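Local coordinates for protein DNA polymerase (Bacillus phage phi29, PDB 2PY5) that replicates the phage genome by protein-primed, processive strand-displacement DNA synthesis and proofreads the product with a 3'-5' exonuclease activity, at residues T499-I504 and I524-K529; G245-V250 and S487-A492; F237-I242 and K493-K498. The protein carries 2 engineered substitutions. One frame throughout, in Å; residues are numbered along the deposited sequence. Where two conformers were deposited one is given.

Contact 1: residues T499-I504 and I524-K529; sequences TYIQDI and IKFSVK. With EDO (1,2-ethanediol), chain Y.
Tyr500 to Ile504 pair residue for residue with Lys529 to Lys525 as neighbouring antiparallel strands of the palm sheet of this family B polymerase, where strand 499-509 runs beside strand 523-530. Their axes come within 4.5 Å. Six backbone hydrogen bonds join the hydrogen-bonded pairs Tyr500-Lys529, Gln502-Ser527 and Ile504-Lys525; Ser527 N reaches Gln502 O at 2.8 Å, nearly straight at 175°, and Gln502 N returns a bond to Ser527 O. On the face with Ile501 and Asp503, the Phe526 ring slants across both. Its CE1 touches Ile501 CB at 4.0 Å, while Asp503 OD1 arrives at the ring edge, 3.4 Å from Phe526 CD1, with carboxylate and ring planes 73° apart. The other oxygen of that carboxylate is held in a salt bridge by Arg491.

On the face with Tyr500 and Gln502, the side chain of Tyr500, which probably helps bind template-primer DNA, lies about 6 Å from that of the catalytic-metal ligand Asp456. Ser527 OG and Gln502 OE1 share a water, with Lys529 NZ as a weak third partner, while Tyr494 takes Gln502 NE2. Lys525 NZ donates to both oxygens of an ethanediol, probably from the crystallisation liquor. Tyr500 holds CG between its backbone N and carbonyl carbon (chi1 67°), which lays the ring alongside Lys529, a residue that stabilizes the primer terminus. There Lys529 CB sits over one ring face in a CH-pi contact, 3.9 Å from the centroid, and Lys529 CG meets Tyr500 CZ at 3.5 Å.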
loop_
_atom_site.group_PDB
_atom_site.type_symbol
_atom_site.label_atom_id
_atom_site.label_comp_id
_atom_site.label_asym_id
_atom_site.label_seq_id
_atom_site.Cartn_x
_atom_site.Cartn_y
_atom_site.Cartn_z
ATOM N N THR F 499 3.024 17.063 0.617
ATOM C CA THR F 499 4.307 17.751 0.520
ATOM C C THR F 499 4.343 18.926 1.505
ATOM O O THR F 499 3.886 20.022 1.189
ATOM C CB THR F 499 4.570 18.263 -0.908
ATOM O OG1 THR F 499 4.375 17.184 -1.841
ATOM C CG2 THR F 499 5.981 18.800 -1.059
ATOM N N TYR F 500 4.857 18.671 2.704
ATOM C CA TYR F 500 4.894 19.679 3.749
ATOM C C TYR F 500 6.004 19.390 4.760
ATOM O O TYR F 500 6.545 18.292 4.811
ATOM C CB TYR F 500 3.534 19.771 4.467
ATOM C CG TYR F 500 3.159 18.554 5.270
ATOM C CD1 TYR F 500 3.518 18.475 6.592
ATOM C CD2 TYR F 500 2.451 17.495 4.713
ATOM C CE1 TYR F 500 3.186 17.389 7.363
ATOM C CE2 TYR F 500 2.125 16.388 5.496
ATOM C CZ TYR F 500 2.504 16.364 6.817
ATOM O OH TYR F 500 2.213 15.301 7.664
ATOM N N ILE F 501 6.338 20.413 5.538
ATOM C CA ILE F 501 7.257 20.287 6.658
ATOM C C ILE F 501 6.609 20.896 7.891
ATOM O O ILE F 501 5.763 21.796 7.786
ATOM C CB ILE F 501 8.642 20.945 6.401
ATOM C CG1 ILE F 501 8.526 22.439 6.051
ATOM C CG2 ILE F 501 9.376 20.212 5.284
ATOM C CD1 ILE F 501 9.847 23.126 5.748
ATOM N N GLN F 502 7.002 20.385 9.055
ATOM C CA GLN F 502 6.587 20.957 10.339
ATOM C C GLN F 502 7.725 20.946 11.331
ATOM O O GLN F 502 8.551 20.032 11.324
ATOM C CB GLN F 502 5.445 20.139 10.945
ATOM C CG GLN F 502 4.184 20.067 10.084
ATOM C CD GLN F 502 3.184 19.067 10.598
ATOM O OE1 GLN F 502 3.545 18.094 11.265
ATOM N NE2 GLN F 502 1.913 19.274 10.250
ATOM N N ASP F 503 7.763 21.977 12.185
ATOM C CA ASP F 503 8.613 22.022 13.390
ATOM C C ASP F 503 7.677 21.653 14.547
ATOM O O ASP F 503 6.861 22.469 14.986
ATOM C CB ASP F 503 9.179 23.421 13.642
ATOM C CG ASP F 503 10.524 23.678 12.953
ATOM O OD1 ASP F 503 11.125 22.748 12.391
ATOM O OD2 ASP F 503 10.990 24.833 13.033
ATOM N N ILE F 504 7.765 20.412 15.004
ATOM C CA ILE F 504 6.790 19.856 15.961
ATOM C C ILE F 504 7.306 19.975 17.398
ATOM O O ILE F 504 8.439 19.631 17.684
ATOM C CB ILE F 504 6.483 18.378 15.628
ATOM C CG1 ILE F 504 5.833 18.272 14.244
ATOM C CG2 ILE F 504 5.607 17.745 16.707
ATOM C CD1 ILE F 504 5.604 16.820 13.757
ATOM N N ILE F 524 12.360 20.672 19.441
ATOM C CA ILE F 524 11.585 20.660 18.214
ATOM C C ILE F 524 12.000 19.452 17.369
ATOM O O ILE F 524 13.196 19.193 17.219
ATOM C CB ILE F 524 11.824 21.962 17.398
ATOM C CG1 ILE F 524 11.185 23.170 18.095
ATOM C CG2 ILE F 524 11.301 21.822 15.962
ATOM C CD1 ILE F 524 9.669 23.065 18.285
ATOM N N LYS F 525 11.018 18.723 16.855
ATOM C CA LYS F 525 11.257 17.674 15.862
ATOM C C LYS F 525 10.962 18.267 14.498
ATOM O O LYS F 525 9.833 18.683 14.235
ATOM C CB LYS F 525 10.346 16.467 16.079
ATOM C CG LYS F 525 10.465 15.399 14.984
ATOM C CD LYS F 525 9.710 14.127 15.334
ATOM C CE LYS F 525 8.220 14.291 15.210
ATOM N NZ LYS F 525 7.561 12.962 14.958
ATOM N N PHE F 526 11.980 18.312 13.638
ATOM C CA PHE F 526 11.785 18.772 12.262
ATOM C C PHE F 526 11.330 17.603 11.409
ATOM O O PHE F 526 12.088 16.649 11.217
ATOM C CB PHE F 526 13.079 19.388 11.711
ATOM C CG PHE F 526 12.985 19.787 10.267
ATOM C CD1 PHE F 526 12.085 20.758 9.864
ATOM C CD2 PHE F 526 13.801 19.199 9.309
ATOM C CE1 PHE F 526 11.994 21.135 8.526
ATOM C CE2 PHE F 526 13.708 19.572 7.978
ATOM C CZ PHE F 526 12.803 20.536 7.592
ATOM N N SER F 527 10.102 17.689 10.898
ATOM C CA SER F 527 9.456 16.610 10.159
ATOM C C SER F 527 9.224 16.984 8.694
ATOM O O SER F 527 8.670 18.033 8.390
ATOM C CB SER F 527 8.119 16.254 10.822
ATOM O OG SER F 527 7.429 15.234 10.118
ATOM N N VAL F 528 9.617 16.082 7.794
ATOM C CA VAL F 528 9.483 16.290 6.360
ATOM C C VAL F 528 8.596 15.205 5.723
ATOM O O VAL F 528 8.859 14.008 5.907
ATOM C CB VAL F 528 10.860 16.241 5.691
ATOM C CG1 VAL F 528 10.739 16.608 4.199
ATOM C CG2 VAL F 528 11.851 17.172 6.396
ATOM N N LYS F 529 7.574 15.634 4.981
ATOM C CA LYS F 529 6.677 14.741 4.223
ATOM C C LYS F 529 6.600 15.221 2.782
ATOM O O LYS F 529 6.255 16.377 2.505
ATOM C CB LYS F 529 5.278 14.737 4.834
ATOM C CG LYS F 529 5.245 14.252 6.247
ATOM C CD LYS F 529 5.550 12.766 6.343
ATOM C CE LYS F 529 5.725 12.357 7.778
ATOM N NZ LYS F 529 4.483 12.587 8.551
HETATM C C1 EDO Y . 3.943 13.198 15.239
HETATM O O1 EDO Y . 5.106 13.820 15.799
HETATM C C2 EDO Y . 3.976 13.289 13.716
HETATM O O2 EDO Y . 5.199 12.758 13.179
HETATM O O HOH W 1 4.893 15.486 10.227
#

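Contact 2: residues G245-V250 and S487-A492; sequences GMVFDV and STFKRA. With EDO (1,2-ethanediol), chain L.
Gly245 and Phe489 exchange two backbone hydrogen bonds, Phe489 N to Gly245 O at 2.8 Å and Gly245 N to Phe489 O at 3.1 Å. Two residues on, Val247 N reaches Ser487 O at 2.9 Å, whereas the return bond from Ser487 N to Val247 O is weak. Between these hydrogen-bonded pairs, Met246 and Thr488 form a non-hydrogen-bonded pair with their CA atoms 4.1 Å apart. Thr488 turns its methyl group CG2 to 3.2 Å from Gly245 O, and its hydroxyl is bonded to His485.

The packing centres on an aromatic ring lying over a glycine. With CG between its own N and carbonyl carbon (chi1 57°), Phe489 folds its ring back across the partner strand, and Gly245 CA stands over one face, 3.6 Å from the centroid. The ring lies directly against the glycine backbone, with Phe489 CZ 3.4 Å from Gly245 CA. Val247 CG2 borders the ring at its edge, and Val247 CB packs on Ser487 OG at 3.5 Å. After Phe489 the chain turns a corner at Lys490. Farther along the first strand, Asp249 and Val250 bind the catalytic magnesium ion; the whole is the antiparallel palm sheet of a family B polymerase, carrying its metal site at one strand end.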
loop_
_atom_site.group_PDB
_atom_site.type_symbol
_atom_site.label_atom_id
_atom_site.label_comp_id
_atom_site.label_asym_id
_atom_site.label_seq_id
_atom_site.Cartn_x
_atom_site.Cartn_y
_atom_site.Cartn_z
ATOM N N GLY F 245 0.076 25.332 14.868
ATOM C CA GLY F 245 -1.047 24.538 14.418
ATOM C C GLY F 245 -1.025 23.167 15.049
ATOM O O GLY F 245 -0.164 22.871 15.879
ATOM N N MET F 246 -1.964 22.326 14.660
ATOM C CA MET F 246 -2.109 21.035 15.311
ATOM C C MET F 246 -2.658 20.019 14.332
ATOM O O MET F 246 -3.282 20.379 13.335
ATOM C CB MET F 246 -3.019 21.170 16.556
ATOM C CG MET F 246 -4.460 21.537 16.242
ATOM S SD MET F 246 -5.418 22.127 17.665
ATOM C CE MET F 246 -4.889 21.002 18.958
ATOM N N VAL F 247 -2.417 18.746 14.647
ATOM C CA VAL F 247 -2.834 17.631 13.793
ATOM C C VAL F 247 -3.685 16.668 14.599
ATOM O O VAL F 247 -3.327 16.300 15.694
ATOM C CB VAL F 247 -1.601 16.884 13.269
ATOM C CG1 VAL F 247 -1.990 15.673 12.433
ATOM C CG2 VAL F 247 -0.719 17.849 12.452
ATOM N N PHE F 248 -4.807 16.263 14.007
ATOM C CA PHE F 248 -5.661 15.214 14.543
ATOM C C PHE F 248 -5.661 14.052 13.570
ATOM O O PHE F 248 -5.698 14.267 12.363
ATOM C CB PHE F 248 -7.079 15.724 14.702
ATOM C CG PHE F 248 -7.223 16.813 15.723
ATOM C CD1 PHE F 248 -7.117 18.150 15.356
ATOM C CD2 PHE F 248 -7.485 16.508 17.054
ATOM C CE1 PHE F 248 -7.263 19.152 16.296
ATOM C CE2 PHE F 248 -7.644 17.509 17.988
ATOM C CZ PHE F 248 -7.515 18.841 17.597
ATOM N N ASP F 249 -5.655 12.827 14.116
ATOM C CA ASP F 249 -5.616 11.617 13.317
ATOM C C ASP F 249 -6.656 10.641 13.865
ATOM O O ASP F 249 -6.655 10.360 15.054
ATOM C CB ASP F 249 -4.206 11.032 13.400
ATOM C CG ASP F 249 -3.951 9.931 12.407
ATOM O OD1 ASP F 249 -4.858 9.567 11.633
ATOM O OD2 ASP F 249 -2.803 9.430 12.391
ATOM N N VAL F 250 -7.524 10.121 12.993
ATOM C CA VAL F 250 -8.510 9.136 13.454
ATOM C C VAL F 250 -7.767 7.889 13.957
ATOM O O VAL F 250 -6.803 7.442 13.342
ATOM C CB VAL F 250 -9.489 8.751 12.341
ATOM C CG1 VAL F 250 -10.497 7.698 12.851
ATOM C CG2 VAL F 250 -10.202 9.985 11.799
ATOM N N SER F 487 -0.383 15.824 17.417
ATOM C CA SER F 487 0.765 16.699 17.576
ATOM C C SER F 487 0.361 18.146 17.484
ATOM O O SER F 487 -0.761 18.483 17.067
ATOM C CB SER F 487 1.814 16.415 16.507
ATOM O OG SER F 487 1.284 16.662 15.234
ATOM N N THR F 488 1.288 18.995 17.911
ATOM C CA THR F 488 1.170 20.445 17.769
ATOM C C THR F 488 2.490 20.960 17.239
ATOM O O THR F 488 3.541 20.500 17.672
ATOM C CB THR F 488 0.847 21.112 19.115
ATOM O OG1 THR F 488 -0.320 20.493 19.680
ATOM C CG2 THR F 488 0.631 22.625 18.965
ATOM N N PHE F 489 2.426 21.882 16.270
ATOM C CA PHE F 489 3.641 22.443 15.679
ATOM C C PHE F 489 3.787 23.944 15.920
ATOM O O PHE F 489 2.807 24.656 16.148
ATOM C CB PHE F 489 3.761 22.082 14.178
ATOM C CG PHE F 489 2.578 22.510 13.311
ATOM C CD1 PHE F 489 2.478 23.813 12.818
ATOM C CD2 PHE F 489 1.629 21.579 12.915
ATOM C CE1 PHE F 489 1.430 24.181 11.982
ATOM C CE2 PHE F 489 0.593 21.936 12.083
ATOM C CZ PHE F 489 0.504 23.265 11.622
ATOM N N LYS F 490 5.037 24.401 15.892
ATOM C CA LYS F 490 5.388 25.817 16.055
ATOM C C LYS F 490 5.275 26.570 14.737
ATOM O O LYS F 490 4.905 27.744 14.699
ATOM C CB LYS F 490 6.809 25.944 16.624
ATOM C CG LYS F 490 7.376 27.348 16.681
ATOM C CD LYS F 490 6.492 28.370 17.443
ATOM C CE LYS F 490 7.150 29.758 17.577
ATOM N NZ LYS F 490 7.504 30.406 16.285
ATOM N N ARG F 491 5.626 25.888 13.649
ATOM C CA ARG F 491 5.504 26.460 12.334
ATOM C C ARG F 491 5.488 25.331 11.321
ATOM O O ARG F 491 5.827 24.194 11.643
ATOM C CB ARG F 491 6.647 27.431 12.044
ATOM C CG ARG F 491 8.009 26.817 12.086
ATOM C CD ARG F 491 9.092 27.736 11.501
ATOM N NE ARG F 491 10.399 27.080 11.511
ATOM C CZ ARG F 491 11.498 27.559 10.927
ATOM N NH1 ARG F 491 11.474 28.694 10.245
ATOM N NH2 ARG F 491 12.627 26.877 10.990
ATOM N N ALA F 492 5.080 25.658 10.108
ATOM C CA ALA F 492 4.908 24.658 9.064
ATOM C C ALA F 492 4.933 25.346 7.703
ATOM O O ALA F 492 4.843 26.569 7.603
ATOM C CB ALA F 492 3.610 23.885 9.267
HETATM C C1 EDO L . 10.443 29.807 14.265
HETATM O O1 EDO L . 9.225 29.256 14.736
HETATM C C2 EDO L . 10.179 31.221 13.761
HETATM O O2 EDO L . 10.753 32.171 14.669
#

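Contact 3: residues F237-I242 and K493-K498; sequences FKEKEI and KYLRQK
Glu239 N donates to Tyr494 O at 2.7 Å, the direct backbone hydrogen bond between a type II turn, Phe237 to Lys240, and strand 493-496, with a classic beta bulge at Leu495 and Arg496, opposite Thr499. The turn is closed by Lys240 N on Phe237 O, and a water completes the link: it donates to both Phe237 O and Lys240 O and accepts from Tyr494 N at 2.9 Å. Turn and strand are thus joined both directly and through a water.

Charged groups meet at the outer end. Arg496 NH1 forms a salt bridge with Glu239 OE2 at 3.0 Å, nearly straight at 170°. The oxygen lies at the guanidinium edge, close to its plane, but is itself approached from above the carboxylate, the two planes being 59° apart. The same NH1 also donates to Leu495 O, which helps fix the rotation of the guanidinium, and a further water joins Glu239 OE2 to Arg496 NH2. Arg496 NE has a second anion, the C-terminal carboxylate of Lys575. The extended Lys238 chain crosses the arginine, with Lys238 NZ over one guanidinium face and 4.0 Å from Arg496 NH1, a pairing of like charges that the neighbouring carboxylate probably offsets; Lys238 NZ also has a long, weak ion pair with Glu314.

Apolar contacts are fewer. The Ile242 and Tyr494 side chains cross at about a right angle, with Ile242 CD1 3.6 Å from Tyr494 CD1, and Leu495 CD2 touches Glu239 CG at 4.0 Å.

Turn and strand belong to the palm sheet. Past the bulge, Lys498, probably a template-primer binder, forms a salt bridge with the catalytic-metal ligand Asp456. Strand 452-456 supplies Ile453 against Phe237, Ile242 and Tyr494, strand 483-489 adds Phe489, and Tyr494 stacks on Tyr500 of strand 499-509.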
loop_
_atom_site.group_PDB
_atom_site.type_symbol
_atom_site.label_atom_id
_atom_site.label_comp_id
_atom_site.label_asym_id
_atom_site.label_seq_id
_atom_site.Cartn_x
_atom_site.Cartn_y
_atom_site.Cartn_z
ATOM N N PHE F 237 -3.494 28.290 2.135
ATOM C CA PHE F 237 -2.207 27.996 2.781
ATOM C C PHE F 237 -1.112 27.475 1.849
ATOM O O PHE F 237 0.019 27.223 2.291
ATOM C CB PHE F 237 -2.444 26.988 3.917
ATOM C CG PHE F 237 -3.267 27.547 5.015
ATOM C CD1 PHE F 237 -4.605 27.219 5.142
ATOM C CD2 PHE F 237 -2.719 28.447 5.908
ATOM C CE1 PHE F 237 -5.367 27.741 6.157
ATOM C CE2 PHE F 237 -3.489 28.986 6.920
ATOM C CZ PHE F 237 -4.816 28.625 7.040
ATOM N N LYS F 238 -1.419 27.347 0.566
ATOM C CA LYS F 238 -0.462 26.829 -0.412
ATOM C C LYS F 238 0.804 27.686 -0.486
ATOM O O LYS F 238 0.744 28.871 -0.831
ATOM C CB LYS F 238 -1.113 26.765 -1.794
ATOM C CG LYS F 238 -0.279 26.033 -2.830
ATOM C CD LYS F 238 -1.105 25.716 -4.061
ATOM C CE LYS F 238 -0.404 24.737 -4.982
ATOM N NZ LYS F 238 -1.277 24.256 -6.104
ATOM N N GLU F 239 1.937 27.073 -0.137
ATOM C CA GLU F 239 3.260 27.692 -0.223
ATOM C C GLU F 239 3.474 28.837 0.780
ATOM O O GLU F 239 4.433 29.596 0.658
ATOM C CB GLU F 239 3.584 28.149 -1.669
ATOM C CG GLU F 239 3.643 27.017 -2.678
ATOM C CD GLU F 239 3.908 27.480 -4.099
ATOM O OE1 GLU F 239 4.981 28.051 -4.360
ATOM O OE2 GLU F 239 3.045 27.244 -4.964
ATOM N N LYS F 240 2.604 28.928 1.789
ATOM C CA LYS F 240 2.674 29.981 2.801
ATOM C C LYS F 240 3.402 29.487 4.048
ATOM O O LYS F 240 3.283 28.322 4.427
ATOM C CB LYS F 240 1.269 30.443 3.210
ATOM C CG LYS F 240 0.380 30.916 2.068
ATOM C CD LYS F 240 0.968 32.114 1.358
ATOM C CE LYS F 240 0.035 32.624 0.266
ATOM N NZ LYS F 240 0.647 33.750 -0.507
ATOM N N GLU F 241 4.144 30.386 4.687
ATOM C CA GLU F 241 4.720 30.120 5.997
ATOM C C GLU F 241 3.568 30.133 7.015
ATOM O O GLU F 241 2.791 31.091 7.066
ATOM C CB GLU F 241 5.767 31.184 6.343
ATOM N N ILE F 242 3.441 29.057 7.789
ATOM C CA ILE F 242 2.387 28.918 8.811
ATOM C C ILE F 242 3.063 29.007 10.190
ATOM O O ILE F 242 4.197 28.529 10.372
ATOM C CB ILE F 242 1.605 27.559 8.683
ATOM C CG1 ILE F 242 0.977 27.424 7.294
ATOM C CG2 ILE F 242 0.502 27.422 9.732
ATOM C CD1 ILE F 242 -0.068 26.335 7.182
ATOM N N LYS F 493 5.107 24.542 6.659
ATOM C CA LYS F 493 4.977 25.005 5.293
ATOM C C LYS F 493 4.472 23.856 4.427
ATOM O O LYS F 493 5.051 22.761 4.414
ATOM C CB LYS F 493 6.287 25.566 4.748
ATOM C CG LYS F 493 6.119 26.192 3.342
ATOM C CD LYS F 493 7.426 26.712 2.780
ATOM C CE LYS F 493 7.786 28.109 3.264
ATOM N NZ LYS F 493 8.846 28.684 2.385
ATOM N N TYR F 494 3.343 24.102 3.767
ATOM C CA TYR F 494 2.676 23.125 2.913
ATOM C C TYR F 494 2.763 23.618 1.473
ATOM O O TYR F 494 2.317 24.719 1.148
ATOM C CB TYR F 494 1.196 22.975 3.300
ATOM C CG TYR F 494 0.960 22.422 4.687
ATOM C CD1 TYR F 494 1.127 23.230 5.819
ATOM C CD2 TYR F 494 0.572 21.105 4.871
ATOM C CE1 TYR F 494 0.898 22.716 7.112
ATOM C CE2 TYR F 494 0.334 20.591 6.143
ATOM C CZ TYR F 494 0.517 21.400 7.253
ATOM O OH TYR F 494 0.300 20.906 8.513
ATOM N N LEU F 495 3.377 22.819 0.613
ATOM C CA LEU F 495 3.573 23.222 -0.780
ATOM C C LEU F 495 2.519 22.619 -1.692
ATOM O O LEU F 495 2.001 23.296 -2.582
ATOM C CB LEU F 495 4.956 22.790 -1.249
ATOM C CG LEU F 495 6.150 23.317 -0.469
ATOM C CD1 LEU F 495 7.438 22.750 -1.044
ATOM C CD2 LEU F 495 6.195 24.853 -0.423
ATOM N N ARG F 496 2.248 21.333 -1.488
ATOM C CA ARG F 496 1.301 20.548 -2.292
ATOM C C ARG F 496 0.702 19.461 -1.423
ATOM O O ARG F 496 1.161 19.231 -0.294
ATOM C CB ARG F 496 2.036 19.868 -3.456
ATOM C CG ARG F 496 2.812 20.785 -4.376
ATOM C CD ARG F 496 1.867 21.513 -5.303
ATOM N NE ARG F 496 2.571 22.276 -6.326
ATOM C CZ ARG F 496 2.901 23.559 -6.231
ATOM N NH1 ARG F 496 2.608 24.262 -5.147
ATOM N NH2 ARG F 496 3.534 24.155 -7.236
ATOM N N GLN F 497 -0.294 18.756 -1.962
ATOM C CA GLN F 497 -0.764 17.514 -1.352
ATOM C C GLN F 497 0.445 16.631 -1.062
ATOM O O GLN F 497 1.359 16.516 -1.895
ATOM C CB GLN F 497 -1.741 16.762 -2.277
ATOM C CG GLN F 497 -3.089 17.435 -2.432
ATOM C CD GLN F 497 -3.855 17.014 -3.689
ATOM O OE1 GLN F 497 -5.082 16.845 -3.655
ATOM N NE2 GLN F 497 -3.143 16.876 -4.810
ATOM N N LYS F 498 0.466 16.042 0.132
ATOM C CA LYS F 498 1.525 15.128 0.559
ATOM C C LYS F 498 2.923 15.732 0.565
ATOM O O LYS F 498 3.894 14.991 0.550
ATOM C CB LYS F 498 1.501 13.841 -0.284
ATOM C CG LYS F 498 0.193 13.074 -0.130
ATOM C CD LYS F 498 0.228 11.746 -0.823
ATOM C CE LYS F 498 -1.090 11.014 -0.655
ATOM N NZ LYS F 498 -1.379 10.637 0.762
HETATM O O HOH W 2 1.646 26.388 4.268
HETATM O O HOH W 3 7.323 28.632 -0.584
HETATM O O HOH W 4 3.743 27.176 -7.797
#

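Followed from the N terminus, the chain first supplies the turn and strand start of 237-242, then 245-250 on the same strand 241-250. It returns more than 230 residues later, through 487-492 and directly on through 493-498, so contact 2 closes a long loop that lies within the still longer one closed by contact 3. Contact 1 follows in series, closing a short loop between strands 499-509 and 523-530. Strand 491-496 joins the set: Ala492 O bonds Ile242 N, while Lys493 O bonds Ile501 N. One antiparallel sheet therefore connects the metal-binding strand to the strands carrying Lys529, which stabilizes the primer terminus, and Tyr500, which probably binds template-primer DNA.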